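Local coordinates for kinesin-like protein (Caenorhabditis elegans, PDB 5X3E) that is a kinesin-6 motor protein that probably couples ATP hydrolysis to movement along microtubules, at residues A[117-122]-A[358-363]; A[221-226]-A[288-293]; A[231-236]-A[271-276]. One frame throughout, in Å; residues are numbered along the deposited sequence.

The three contacts are nested along the chain: 231-236/271-276 lies within the loop closed by 221-226/288-293, which lies within that closed by 117-122/358-363. Interactions 1 and 2 have centres about 14 Å apart. They meet where T122 OG1 comes 3.2 Å from S293 CB, between the probable P-loop and the serine-rich loop that resembles kinesin switch I. Interactions 2 and 3 are about 13 Å apart by centres. Y221 O and L232 N, 3.0 Å apart, form a probable hydrogen bond between them. Interaction 3 sits farther from the P-loop, its centre about 24 Å from that of interaction 1.

Interaction 1: residues A[117-122]-A[358-363]; sequences FTYGVT and QSLMTL
L360 on helix 350-375 meets Y119 on strand 114-119 through its two methyl groups. Its first torsion (chi1 -61°) sets CG anti to the carbonyl carbon and aims the branch at the tyrosine. From the helix outward, CB lies 4.3 Å from Y119 CE1. CG is slightly nearer, 4.2 Å from the same CE1. CD2 comes to 3.8 Å from Y119 CE1, near the ring plane, so this methyl meets an edge and not a face. CD1 is 3.9 Å from Y119 CE1 and also lies beside the hydroxyl, 4.2 Å from Y119 OH. The fork thus rests against one ring corner and its neighbouring oxygen. With an alanine here both methyls are gone, which would probably open a gap beside Y119 CE1 and OH and leave that edge of the ring without its apolar neighbour.

One turn on, L363 adds a second apolar touch. Its CD1 is 4.2 Å from F117 CZ, approaching the end of the ring obliquely. All four side chains are buried, and the contact is wholly apolar. T362 turns its hydroxyl back to its own helix: OG1 gives a 2.7 Å hydrogen bond to Q358 O, which also accepts from T362 N on the opposite face of the carbonyl plane.

Around this pair, F427 meets the Y119 ring edge-to-face. S359 OG bonds to H296 NE2 on strand 296-307. After Y119 the chain enters a loop in which G120 O accepts a hydrogen bond from K126 NZ. The sequence fits a P-loop (Walker A). The arrangement is that of a P-loop NTPase core: a central strand leads into the nucleotide loop, and its side chains pack on the long helix that follows switch II in kinesins.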
loop_
_atom_site.group_PDB
_atom_site.type_symbol
_atom_site.label_atom_id
_atom_site.label_comp_id
_atom_site.label_asym_id
_atom_site.label_seq_id
_atom_site.Cartn_x
_atom_site.Cartn_y
_atom_site.Cartn_z
ATOM N N PHE A 117 0.823 0.198 -5.697
ATOM C CA PHE A 117 1.832 1.241 -5.816
ATOM C C PHE A 117 1.243 2.472 -6.495
ATOM O O PHE A 117 0.403 2.361 -7.392
ATOM C CB PHE A 117 3.030 0.790 -6.655
ATOM C CG PHE A 117 3.783 -0.373 -6.097
ATOM C CD1 PHE A 117 4.729 -0.192 -5.099
ATOM C CD2 PHE A 117 3.591 -1.641 -6.614
ATOM C CE1 PHE A 117 5.447 -1.264 -4.600
ATOM C CE2 PHE A 117 4.302 -2.712 -6.125
ATOM C CZ PHE A 117 5.234 -2.526 -5.114
ATOM N N THR A 118 1.710 3.646 -6.081
ATOM C CA THR A 118 1.581 4.861 -6.879
ATOM C C THR A 118 2.977 5.279 -7.325
ATOM O O THR A 118 3.883 5.415 -6.496
ATOM C CB THR A 118 0.891 5.997 -6.107
ATOM O OG1 THR A 118 1.573 6.251 -4.874
ATOM C CG2 THR A 118 -0.559 5.648 -5.820
ATOM N N TYR A 119 3.149 5.449 -8.632
ATOM C CA TYR A 119 4.439 5.727 -9.248
ATOM C C TYR A 119 4.366 7.024 -10.046
ATOM O O TYR A 119 3.299 7.401 -10.538
ATOM C CB TYR A 119 4.853 4.566 -10.162
ATOM C CG TYR A 119 6.212 4.711 -10.799
ATOM C CD1 TYR A 119 7.341 4.186 -10.191
ATOM C CD2 TYR A 119 6.364 5.362 -12.017
ATOM C CE1 TYR A 119 8.588 4.316 -10.768
ATOM C CE2 TYR A 119 7.606 5.498 -12.600
ATOM C CZ TYR A 119 8.715 4.971 -11.971
ATOM O OH TYR A 119 9.959 5.095 -12.545
ATOM N N GLY A 120 5.490 7.714 -10.159
ATOM C CA GLY A 120 5.553 8.884 -11.016
ATOM C C GLY A 120 6.541 9.912 -10.503
ATOM O O GLY A 120 7.270 9.689 -9.541
ATOM N N VAL A 121 6.584 11.038 -11.217
ATOM C CA VAL A 121 7.425 12.180 -10.872
ATOM C C VAL A 121 6.787 12.941 -9.713
ATOM O O VAL A 121 5.632 12.685 -9.354
ATOM C CB VAL A 121 7.625 13.095 -12.096
ATOM C CG1 VAL A 121 8.834 13.995 -11.921
ATOM C CG2 VAL A 121 7.776 12.266 -13.349
ATOM N N THR A 122 7.544 13.845 -9.092
ATOM C CA THR A 122 6.963 14.801 -8.155
ATOM C C THR A 122 6.053 15.775 -8.899
ATOM O O THR A 122 6.322 16.147 -10.045
ATOM C CB THR A 122 8.059 15.563 -7.407
ATOM O OG1 THR A 122 9.028 14.636 -6.904
ATOM C CG2 THR A 122 7.471 16.344 -6.242
ATOM N N GLN A 358 18.037 2.935 -8.210
ATOM C CA GLN A 358 18.336 1.510 -8.160
ATOM C C GLN A 358 17.093 0.715 -7.787
ATOM O O GLN A 358 16.802 -0.325 -8.391
ATOM C CB GLN A 358 19.463 1.237 -7.166
ATOM C CG GLN A 358 19.843 -0.230 -7.064
ATOM C CD GLN A 358 20.600 -0.708 -8.291
ATOM O OE1 GLN A 358 21.368 0.046 -8.896
ATOM N NE2 GLN A 358 20.383 -1.962 -8.668
ATOM N N SER A 359 16.346 1.196 -6.791
ATOM C CA SER A 359 15.180 0.463 -6.311
ATOM C C SER A 359 14.065 0.450 -7.354
ATOM O O SER A 359 13.453 -0.597 -7.597
ATOM C CB SER A 359 14.694 1.069 -4.992
ATOM O OG SER A 359 14.273 2.411 -5.167
ATOM N N LEU A 360 13.793 1.596 -7.988
ATOM C CA LEU A 360 12.753 1.645 -9.015
ATOM C C LEU A 360 13.137 0.834 -10.248
ATOM O O LEU A 360 12.264 0.245 -10.896
ATOM C CB LEU A 360 12.456 3.089 -9.409
ATOM C CG LEU A 360 11.944 3.998 -8.295
ATOM C CD1 LEU A 360 11.740 5.409 -8.808
ATOM C CD2 LEU A 360 10.654 3.447 -7.708
ATOM N N MET A 361 14.426 0.791 -10.586
ATOM C CA MET A 361 14.871 -0.035 -11.703
ATOM C C MET A 361 14.711 -1.518 -11.381
ATOM O O MET A 361 14.312 -2.308 -12.246
ATOM C CB MET A 361 16.326 0.294 -12.036
ATOM C CG MET A 361 16.772 -0.089 -13.433
ATOM S SD MET A 361 18.435 0.525 -13.785
ATOM C CE MET A 361 18.192 2.300 -13.660
ATOM N N THR A 362 15.018 -1.912 -10.139
ATOM C CA THR A 362 14.805 -3.294 -9.715
ATOM C C THR A 362 13.326 -3.658 -9.736
ATOM O O THR A 362 12.961 -4.789 -10.081
ATOM C CB THR A 362 15.381 -3.509 -8.314
ATOM O OG1 THR A 362 16.744 -3.071 -8.280
ATOM C CG2 THR A 362 15.306 -4.972 -7.929
ATOM N N LEU A 363 12.464 -2.718 -9.342
ATOM C CA LEU A 363 11.026 -2.954 -9.389
ATOM C C LEU A 363 10.557 -3.217 -10.814
ATOM O O LEU A 363 9.783 -4.150 -11.062
ATOM C CB LEU A 363 10.280 -1.760 -8.796
ATOM C CG LEU A 363 8.756 -1.873 -8.737
ATOM C CD1 LEU A 363 8.342 -3.102 -7.948
ATOM C CD2 LEU A 363 8.156 -0.610 -8.145
#

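Interaction 2: residues A[221-226]-A[288-293]; sequences YVEIYN and LNKDSS
K290 reaches from its loop to E223 and Y225, two alternate residues of strand 213-225 whose side chains point toward the loop. The loop 288-293 fits the start of the kinesin signature known as switch I. The lysine makes three contacts at once. Its NZ forms a salt bridge with E223 OE2 at 3.4 Å, and the other carboxylate oxygen, E223 OE1, is 3.6 Å from NZ. NZ also stands over one face of the Y225 ring, 3.9 Å from the centroid and 23° off the normal, a cation-pi contact. The methylene CD lies over the same face, also 3.9 Å from the centroid and 14° off the normal, as a CH-pi contact. The ring therefore carries both charge and hydrocarbon of one side chain.

The torsions explain this. The extended start of the K290 chain carries CD over the ring, and the bend at chi3 (61°) turns CE and NZ so that NZ stays over the same face and reaches E223. E223 is extended beyond CG, and its side chain approaches K290 from the opposite direction. All three residues are buried, and the paired charges probably offset each other there.

The second shell holds these groups in place. S295 OG hydrogen-bonds to E223 OE2, the nearer of the two oxygens to K290 NZ. Y225 OH bonds to E352 OE2 on helix 350-375, which holds the far end of the ring toward that helix. Backbone bonds tie K290 to R282 and E223 to Y230, so loop and strand are both anchored near the meeting point. On the face of the Y225 ring turned away from K290, N226 CB sits 4.2 Å above the plane, offset toward the rim.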
loop_
_atom_site.group_PDB
_atom_site.type_symbol
_atom_site.label_atom_id
_atom_site.label_comp_id
_atom_site.label_asym_id
_atom_site.label_seq_id
_atom_site.Cartn_x
_atom_site.Cartn_y
_atom_site.Cartn_z
ATOM N N TYR A 221 3.111 1.129 9.545
ATOM C CA TYR A 221 3.514 2.191 8.635
ATOM C C TYR A 221 5.032 2.236 8.612
ATOM O O TYR A 221 5.664 2.501 9.641
ATOM C CB TYR A 221 2.930 3.544 9.045
ATOM C CG TYR A 221 2.953 4.571 7.931
ATOM C CD1 TYR A 221 3.344 4.218 6.643
ATOM C CD2 TYR A 221 2.578 5.891 8.165
ATOM C CE1 TYR A 221 3.365 5.150 5.615
ATOM C CE2 TYR A 221 2.591 6.833 7.141
ATOM C CZ TYR A 221 2.986 6.457 5.867
ATOM O OH TYR A 221 3.004 7.383 4.846
ATOM N N VAL A 222 5.609 1.975 7.446
ATOM C CA VAL A 222 7.039 1.754 7.299
ATOM C C VAL A 222 7.567 2.609 6.156
ATOM O O VAL A 222 6.874 2.824 5.155
ATOM C CB VAL A 222 7.338 0.257 7.067
ATOM C CG1 VAL A 222 8.752 0.069 6.752
ATOM C CG2 VAL A 222 7.062 -0.526 8.336
ATOM N N GLU A 223 8.789 3.116 6.310
ATOM C CA GLU A 223 9.426 3.947 5.298
ATOM C C GLU A 223 10.728 3.297 4.854
ATOM O O GLU A 223 11.523 2.859 5.690
ATOM C CB GLU A 223 9.696 5.356 5.836
ATOM C CG GLU A 223 10.387 6.285 4.856
ATOM C CD GLU A 223 10.793 7.595 5.498
ATOM O OE1 GLU A 223 11.251 7.564 6.660
ATOM O OE2 GLU A 223 10.647 8.655 4.847
ATOM N N ILE A 224 10.957 3.253 3.547
ATOM C CA ILE A 224 12.221 2.787 2.989
ATOM C C ILE A 224 12.919 4.004 2.394
ATOM O O ILE A 224 12.474 4.552 1.377
ATOM C CB ILE A 224 12.014 1.686 1.944
ATOM C CG1 ILE A 224 11.447 0.435 2.610
ATOM C CG2 ILE A 224 13.325 1.367 1.244
ATOM C CD1 ILE A 224 11.003 -0.620 1.632
ATOM N N TYR A 225 13.993 4.446 3.043
ATOM C CA TYR A 225 14.706 5.655 2.641
ATOM C C TYR A 225 16.200 5.368 2.618
ATOM O O TYR A 225 16.770 4.982 3.643
ATOM C CB TYR A 225 14.387 6.805 3.599
ATOM C CG TYR A 225 15.222 8.034 3.377
ATOM C CD1 TYR A 225 15.084 8.786 2.220
ATOM C CD2 TYR A 225 16.145 8.450 4.324
ATOM C CE1 TYR A 225 15.843 9.916 2.012
ATOM C CE2 TYR A 225 16.909 9.579 4.125
ATOM C CZ TYR A 225 16.756 10.309 2.967
ATOM O OH TYR A 225 17.515 11.439 2.761
ATOM N N ASN A 226 16.832 5.567 1.459
ATOM C CA ASN A 226 18.275 5.365 1.287
ATOM C C ASN A 226 18.689 3.935 1.631
ATOM O O ASN A 226 19.644 3.703 2.373
ATOM C CB ASN A 226 19.076 6.372 2.114
ATOM C CG ASN A 226 20.447 6.655 1.521
ATOM O OD1 ASN A 226 21.035 5.811 0.844
ATOM N ND2 ASN A 226 20.965 7.848 1.778
ATOM N N LEU A 288 15.192 19.021 8.389
ATOM C CA LEU A 288 14.217 19.838 7.681
ATOM C C LEU A 288 12.975 19.003 7.401
ATOM O O LEU A 288 12.701 18.028 8.110
ATOM C CB LEU A 288 14.793 20.376 6.367
ATOM C CG LEU A 288 15.603 21.674 6.351
ATOM C CD1 LEU A 288 16.926 21.511 7.073
ATOM C CD2 LEU A 288 15.836 22.116 4.915
ATOM N N ASN A 289 12.227 19.374 6.368
ATOM C CA ASN A 289 11.075 18.611 5.908
ATOM C C ASN A 289 11.518 17.707 4.765
ATOM O O ASN A 289 12.011 18.190 3.740
ATOM C CB ASN A 289 9.946 19.541 5.459
ATOM C CG ASN A 289 8.765 18.789 4.859
ATOM O OD1 ASN A 289 7.880 18.322 5.578
ATOM N ND2 ASN A 289 8.743 18.678 3.533
ATOM N N LYS A 290 11.350 16.400 4.945
ATOM C CA LYS A 290 11.691 15.425 3.917
ATOM C C LYS A 290 10.473 15.162 3.041
ATOM O O LYS A 290 9.378 14.911 3.550
ATOM C CB LYS A 290 12.190 14.126 4.550
ATOM C CG LYS A 290 12.638 13.078 3.549
ATOM C CD LYS A 290 13.473 11.999 4.222
ATOM C CE LYS A 290 12.683 11.268 5.294
ATOM N NZ LYS A 290 13.511 10.223 5.960
ATOM N N ASP A 291 10.667 15.224 1.727
ATOM C CA ASP A 291 9.562 15.070 0.793
ATOM C C ASP A 291 9.180 13.604 0.636
ATOM O O ASP A 291 10.006 12.700 0.800
ATOM C CB ASP A 291 9.925 15.664 -0.568
ATOM C CG ASP A 291 10.288 17.128 -0.480
ATOM O OD1 ASP A 291 9.750 17.825 0.408
ATOM O OD2 ASP A 291 11.116 17.581 -1.296
ATOM N N SER A 292 7.904 13.377 0.315
ATOM C CA SER A 292 7.440 12.024 0.045
ATOM C C SER A 292 8.080 11.458 -1.210
ATOM O O SER A 292 8.079 10.237 -1.411
ATOM C CB SER A 292 5.914 12.011 -0.085
ATOM O OG SER A 292 5.484 12.796 -1.185
ATOM N N SER A 293 8.614 12.327 -2.064
ATOM C CA SER A 293 9.372 11.912 -3.230
ATOM C C SER A 293 10.761 11.401 -2.879
ATOM O O SER A 293 11.406 10.772 -3.725
ATOM C CB SER A 293 9.496 13.083 -4.198
ATOM O OG SER A 293 10.139 14.179 -3.567
#

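Interaction 3: residues A[231-236]-A[271-276]; sequences DLLEDA and LEVFCL
L233 and V273 supply the closest apolar contact. Both methyls of L233 reach one branch of the valine: CD1 and CD2 each lie 3.6 Å from V273 CG1. The two side chains cross at about a right angle. L233 CD2 is also 3.6 Å from the backbone atom V273 O, so the leucine spans the side chain and the helix backbone. Its first torsion (chi1 -57°) turns CG anti to the carbonyl carbon and brings the end of the side chain to the helix. L276 covers the margin of this patch, and its side chain comes within about 3 Å, by nearest atoms, of a bound sulfate ion, probably from the crystallisation liquor. Y221 and V262 pack on L233 from the sheet.

The polar bonds are local to the loop. D231 OD2 accepts from L233 N at 2.9 Å, an Asx turn, and the donor comes from above the carboxylate plane. D231 O accepts from E234 N at 3.1 Å and closes a type I beta turn. Together they fix the turn that presents L233.

Charged partners tie the loop down further. R280 NH1, on the same helix as V273, hydrogen-bonds to L232 O, and D235 forms a salt bridge with K260. This is the layered alpha/beta packing of the kinesin motor domain: helix 267-281 covers the central sheet, and the type I turn that begins at D231, at the end of strand 228-231, packs on the helix.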
loop_
_atom_site.group_PDB
_atom_site.type_symbol
_atom_site.label_atom_id
_atom_site.label_comp_id
_atom_site.label_asym_id
_atom_site.label_seq_id
_atom_site.Cartn_x
_atom_site.Cartn_y
_atom_site.Cartn_z
ATOM N N ASP A 231 10.522 2.255 10.837
ATOM C CA ASP A 231 9.146 2.146 11.307
ATOM C C ASP A 231 8.678 3.528 11.759
ATOM O O ASP A 231 9.091 4.021 12.814
ATOM C CB ASP A 231 9.044 1.118 12.431
ATOM C CG ASP A 231 7.667 1.076 13.069
ATOM O OD1 ASP A 231 7.548 0.543 14.197
ATOM O OD2 ASP A 231 6.699 1.557 12.435
ATOM N N LEU A 232 7.813 4.150 10.954
ATOM C CA LEU A 232 7.266 5.467 11.268
ATOM C C LEU A 232 6.382 5.469 12.509
ATOM O O LEU A 232 6.076 6.549 13.019
ATOM C CB LEU A 232 6.471 5.994 10.074
ATOM C CG LEU A 232 7.201 6.058 8.733
ATOM C CD1 LEU A 232 6.219 6.393 7.626
ATOM C CD2 LEU A 232 8.296 7.093 8.802
ATOM N N LEU A 233 5.965 4.297 12.989
ATOM C CA LEU A 233 5.125 4.158 14.174
ATOM C C LEU A 233 5.911 3.745 15.412
ATOM O O LEU A 233 5.305 3.420 16.438
ATOM C CB LEU A 233 4.009 3.152 13.906
ATOM C CG LEU A 233 3.141 3.512 12.704
ATOM C CD1 LEU A 233 2.048 2.483 12.545
ATOM C CD2 LEU A 233 2.571 4.906 12.879
ATOM N N GLU A 234 7.238 3.729 15.331
ATOM C CA GLU A 234 8.062 3.336 16.466
ATOM C C GLU A 234 7.845 4.264 17.656
ATOM O O GLU A 234 7.630 5.467 17.496
ATOM C CB GLU A 234 9.534 3.338 16.050
ATOM C CG GLU A 234 10.544 3.291 17.191
ATOM C CD GLU A 234 11.965 3.510 16.708
ATOM O OE1 GLU A 234 12.908 3.347 17.514
ATOM O OE2 GLU A 234 12.135 3.844 15.515
ATOM N N ASP A 235 7.887 3.689 18.862
ATOM C CA ASP A 235 7.928 4.475 20.097
ATOM C C ASP A 235 9.341 5.031 20.256
ATOM O O ASP A 235 10.148 4.556 21.057
ATOM C CB ASP A 235 7.527 3.627 21.299
ATOM C CG ASP A 235 6.065 3.241 21.278
ATOM O OD1 ASP A 235 5.246 4.034 20.766
ATOM O OD2 ASP A 235 5.734 2.144 21.776
ATOM N N ALA A 236 9.646 6.060 19.466
ATOM C CA ALA A 236 11.000 6.595 19.439
ATOM C C ALA A 236 11.323 7.257 20.770
ATOM O O ALA A 236 10.650 8.208 21.181
ATOM C CB ALA A 236 11.151 7.590 18.294
ATOM N N LEU A 271 -6.599 6.431 10.595
ATOM C CA LEU A 271 -6.086 7.661 10.009
ATOM C C LEU A 271 -5.284 8.474 11.012
ATOM O O LEU A 271 -4.332 9.158 10.622
ATOM C CB LEU A 271 -7.239 8.494 9.456
ATOM C CG LEU A 271 -7.741 8.040 8.089
ATOM C CD1 LEU A 271 -9.049 8.731 7.740
ATOM C CD2 LEU A 271 -6.682 8.328 7.038
ATOM N N GLU A 272 -5.666 8.447 12.295
ATOM C CA GLU A 272 -4.857 9.111 13.315
ATOM C C GLU A 272 -3.470 8.493 13.395
ATOM O O GLU A 272 -2.470 9.202 13.555
ATOM C CB GLU A 272 -5.544 9.045 14.680
ATOM C CG GLU A 272 -6.792 9.911 14.812
ATOM C CD GLU A 272 -7.422 9.830 16.197
ATOM O OE1 GLU A 272 -6.842 9.166 17.084
ATOM O OE2 GLU A 272 -8.498 10.435 16.396
ATOM N N VAL A 273 -3.392 7.171 13.268
ATOM C CA VAL A 273 -2.100 6.500 13.264
ATOM C C VAL A 273 -1.324 6.858 12.005
ATOM O O VAL A 273 -0.119 7.138 12.063
ATOM C CB VAL A 273 -2.295 4.978 13.414
ATOM C CG1 VAL A 273 -0.992 4.241 13.195
ATOM C CG2 VAL A 273 -2.832 4.662 14.795
ATOM N N PHE A 274 -2.000 6.876 10.852
ATOM C CA PHE A 274 -1.333 7.251 9.608
ATOM C C PHE A 274 -0.734 8.650 9.703
ATOM O O PHE A 274 0.395 8.880 9.254
ATOM C CB PHE A 274 -2.308 7.154 8.435
ATOM C CG PHE A 274 -1.758 7.701 7.146
ATOM C CD1 PHE A 274 -0.950 6.918 6.337
ATOM C CD2 PHE A 274 -2.056 8.990 6.738
ATOM C CE1 PHE A 274 -0.445 7.414 5.147
ATOM C CE2 PHE A 274 -1.553 9.490 5.551
ATOM C CZ PHE A 274 -0.748 8.702 4.756
ATOM N N CYS A 275 -1.480 9.600 10.270
ATOM C CA CYS A 275 -0.966 10.956 10.401
ATOM C C CYS A 275 0.226 11.015 11.347
ATOM O O CYS A 275 1.153 11.804 11.124
ATOM C CB CYS A 275 -2.075 11.895 10.864
ATOM S SG CYS A 275 -3.359 12.154 9.618
ATOM N N LEU A 276 0.220 10.200 12.405
ATOM C CA LEU A 276 1.386 10.118 13.279
ATOM C C LEU A 276 2.615 9.654 12.511
ATOM O O LEU A 276 3.711 10.195 12.696
ATOM C CB LEU A 276 1.110 9.177 14.451
ATOM C CG LEU A 276 2.319 8.962 15.364
ATOM C CD1 LEU A 276 2.731 10.270 16.016
ATOM C CD2 LEU A 276 2.027 7.905 16.408
#